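PDB 6A7T: N-acetylglucosamine-specific lectin from Saxidomus purpuratus, which recognises N-acetylated sugars such as N-acetylglucosamine and N-acetylgalactosamine through a C-type lectin domain whose sugar recognition does not depend on calcium. Local coordinates for residues N99-I104 and I112-G117. Residues are numbered along the deposited sequence; the frame is centred on the assembly and turned at random.
Sequences NDYRWI and IGWGPG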
# COMPACT_ATOMS: atom_id res chain seq x y z
N ASN B 99 -6.09 15.96 6.46
CA ASN B 99 -6.45 15.94 7.88
C ASN B 99 -5.89 14.66 8.51
O ASN B 99 -6.53 13.99 9.35
CB ASN B 99 -7.96 16.08 8.13
CG ASN B 99 -8.33 16.32 9.60
OD1 ASN B 99 -7.63 17.00 10.34
ND2 ASN B 99 -9.47 15.78 10.02
N ASP B 100 -4.63 14.36 8.16
CA ASP B 100 -3.94 13.23 8.77
C ASP B 100 -2.43 13.31 8.54
O ASP B 100 -1.92 14.18 7.82
CB ASP B 100 -4.48 11.87 8.30
CG ASP B 100 -4.26 11.49 6.84
OD1 ASP B 100 -3.35 12.03 6.16
OD2 ASP B 100 -5.04 10.62 6.36
N TYR B 101 -1.74 12.37 9.18
CA TYR B 101 -0.32 12.08 8.90
C TYR B 101 -0.22 11.01 7.81
O TYR B 101 -0.81 9.98 7.94
CB TYR B 101 0.39 11.55 10.13
CG TYR B 101 0.73 12.56 11.20
CD1 TYR B 101 1.63 13.60 10.98
CD2 TYR B 101 0.19 12.42 12.47
CE1 TYR B 101 1.94 14.49 11.99
CE2 TYR B 101 0.51 13.31 13.49
CZ TYR B 101 1.42 14.32 13.26
OH TYR B 101 1.72 15.27 14.22
N ARG B 102 0.53 11.32 6.76
CA ARG B 102 0.82 10.34 5.74
C ARG B 102 2.12 10.74 5.03
O ARG B 102 2.76 11.78 5.34
CB ARG B 102 -0.41 10.23 4.83
CG ARG B 102 -0.70 11.51 4.05
CD ARG B 102 -1.84 11.36 3.07
NE ARG B 102 -3.07 10.89 3.69
CZ ARG B 102 -4.08 10.37 3.00
NH1 ARG B 102 -3.91 10.09 1.72
NH2 ARG B 102 -5.24 10.13 3.60
N TRP B 103 2.52 9.94 4.04
CA TRP B 103 3.71 10.17 3.32
C TRP B 103 3.54 11.38 2.41
O TRP B 103 2.43 11.70 2.03
CB TRP B 103 4.15 8.93 2.53
CG TRP B 103 4.30 7.73 3.40
CD1 TRP B 103 3.58 6.57 3.35
CD2 TRP B 103 5.28 7.52 4.44
NE1 TRP B 103 4.01 5.68 4.30
CE2 TRP B 103 5.05 6.25 5.00
CE3 TRP B 103 6.29 8.31 4.99
CZ2 TRP B 103 5.77 5.74 6.07
CZ3 TRP B 103 7.03 7.79 6.02
CH2 TRP B 103 6.77 6.55 6.57
N ILE B 104 4.65 12.02 2.05
CA ILE B 104 4.63 13.30 1.35
C ILE B 104 4.18 13.14 -0.10
O ILE B 104 3.82 14.16 -0.74
CB ILE B 104 5.98 14.02 1.48
CG1 ILE B 104 7.14 13.17 0.96
CG2 ILE B 104 6.20 14.45 2.92
CD1 ILE B 104 8.43 13.91 0.82
N ILE B 112 2.77 0.76 10.14
CA ILE B 112 2.65 1.78 11.15
C ILE B 112 3.85 1.63 12.07
O ILE B 112 4.04 0.60 12.71
CB ILE B 112 1.33 1.66 11.95
CG1 ILE B 112 0.13 1.63 11.00
CG2 ILE B 112 1.22 2.77 12.98
CD1 ILE B 112 -0.20 2.96 10.35
N GLY B 113 4.69 2.67 12.11
CA GLY B 113 5.98 2.59 12.79
C GLY B 113 6.14 3.55 13.96
O GLY B 113 7.28 3.81 14.42
N TRP B 114 5.05 4.17 14.42
CA TRP B 114 5.10 5.09 15.60
C TRP B 114 5.71 4.40 16.82
O TRP B 114 5.48 3.21 17.11
CB TRP B 114 3.71 5.57 15.99
CG TRP B 114 3.00 6.41 15.01
CD1 TRP B 114 1.90 6.05 14.28
CD2 TRP B 114 3.33 7.75 14.66
NE1 TRP B 114 1.48 7.12 13.54
CE2 TRP B 114 2.36 8.16 13.72
CE3 TRP B 114 4.36 8.63 15.03
CZ2 TRP B 114 2.37 9.43 13.16
CZ3 TRP B 114 4.35 9.88 14.47
CH2 TRP B 114 3.38 10.28 13.56
N GLY B 115 6.52 5.17 17.56
CA GLY B 115 7.05 4.70 18.80
C GLY B 115 5.92 4.58 19.82
O GLY B 115 4.86 5.18 19.64
N PRO B 116 6.11 3.83 20.92
CA PRO B 116 5.14 3.87 22.03
C PRO B 116 4.78 5.28 22.52
O PRO B 116 5.63 6.17 22.71
CB PRO B 116 5.88 3.02 23.06
CG PRO B 116 6.62 2.01 22.23
CD PRO B 116 7.22 2.92 21.19
N GLY B 117 3.49 5.53 22.66
CA GLY B 117 3.04 6.80 23.11
C GLY B 117 2.92 7.82 22.00
O GLY B 117 2.41 8.91 22.24
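The hydroxyl of Y101, whose ring W114 meets across this contact, is gripped by several groups: the backbone nitrogens of G124 and N122 hydrogen-bond to OH, and the carboxylate of D140 adds a weak bond. Tyrosine suits a buried strand position here because its ring can join an apolar cluster while its hydroxyl ties down the loop leading into strand 125-131. The indole of W114 brings the edge of its six-membered ring to one face of that phenol, a T-shaped pair with centroids 5.3 Å apart and planes at 64°. Its leading atoms are CZ2, 3.8 Å from Y101 CD2, and CH2, which lies above the phenol nearer the rim than the centre. With CG anti to the carbonyl carbon (chi1 -65°), the indole reaches from loop to strand. Tryptophan's broad bicycle lets one side chain meet Y101 and also pair edge-to-face with W138; W94 pairs likewise with Y101. On the strand, R102 grips D100 side-on, NE to OD1 at 2.7 Å and NH2 to OD2 at 2.8 Å, a salt bridge nearly coplanar with the guanidinium. The contact joins outer strand 100-103 to the long loop beside K118 and D140, which bind sugar and calcium respectively in other structures of this protein, though neither ligand is bound here. Dispersion and CH-pi attraction hold the rings together, while the bonds to Y101 OH fix the face offered to W114.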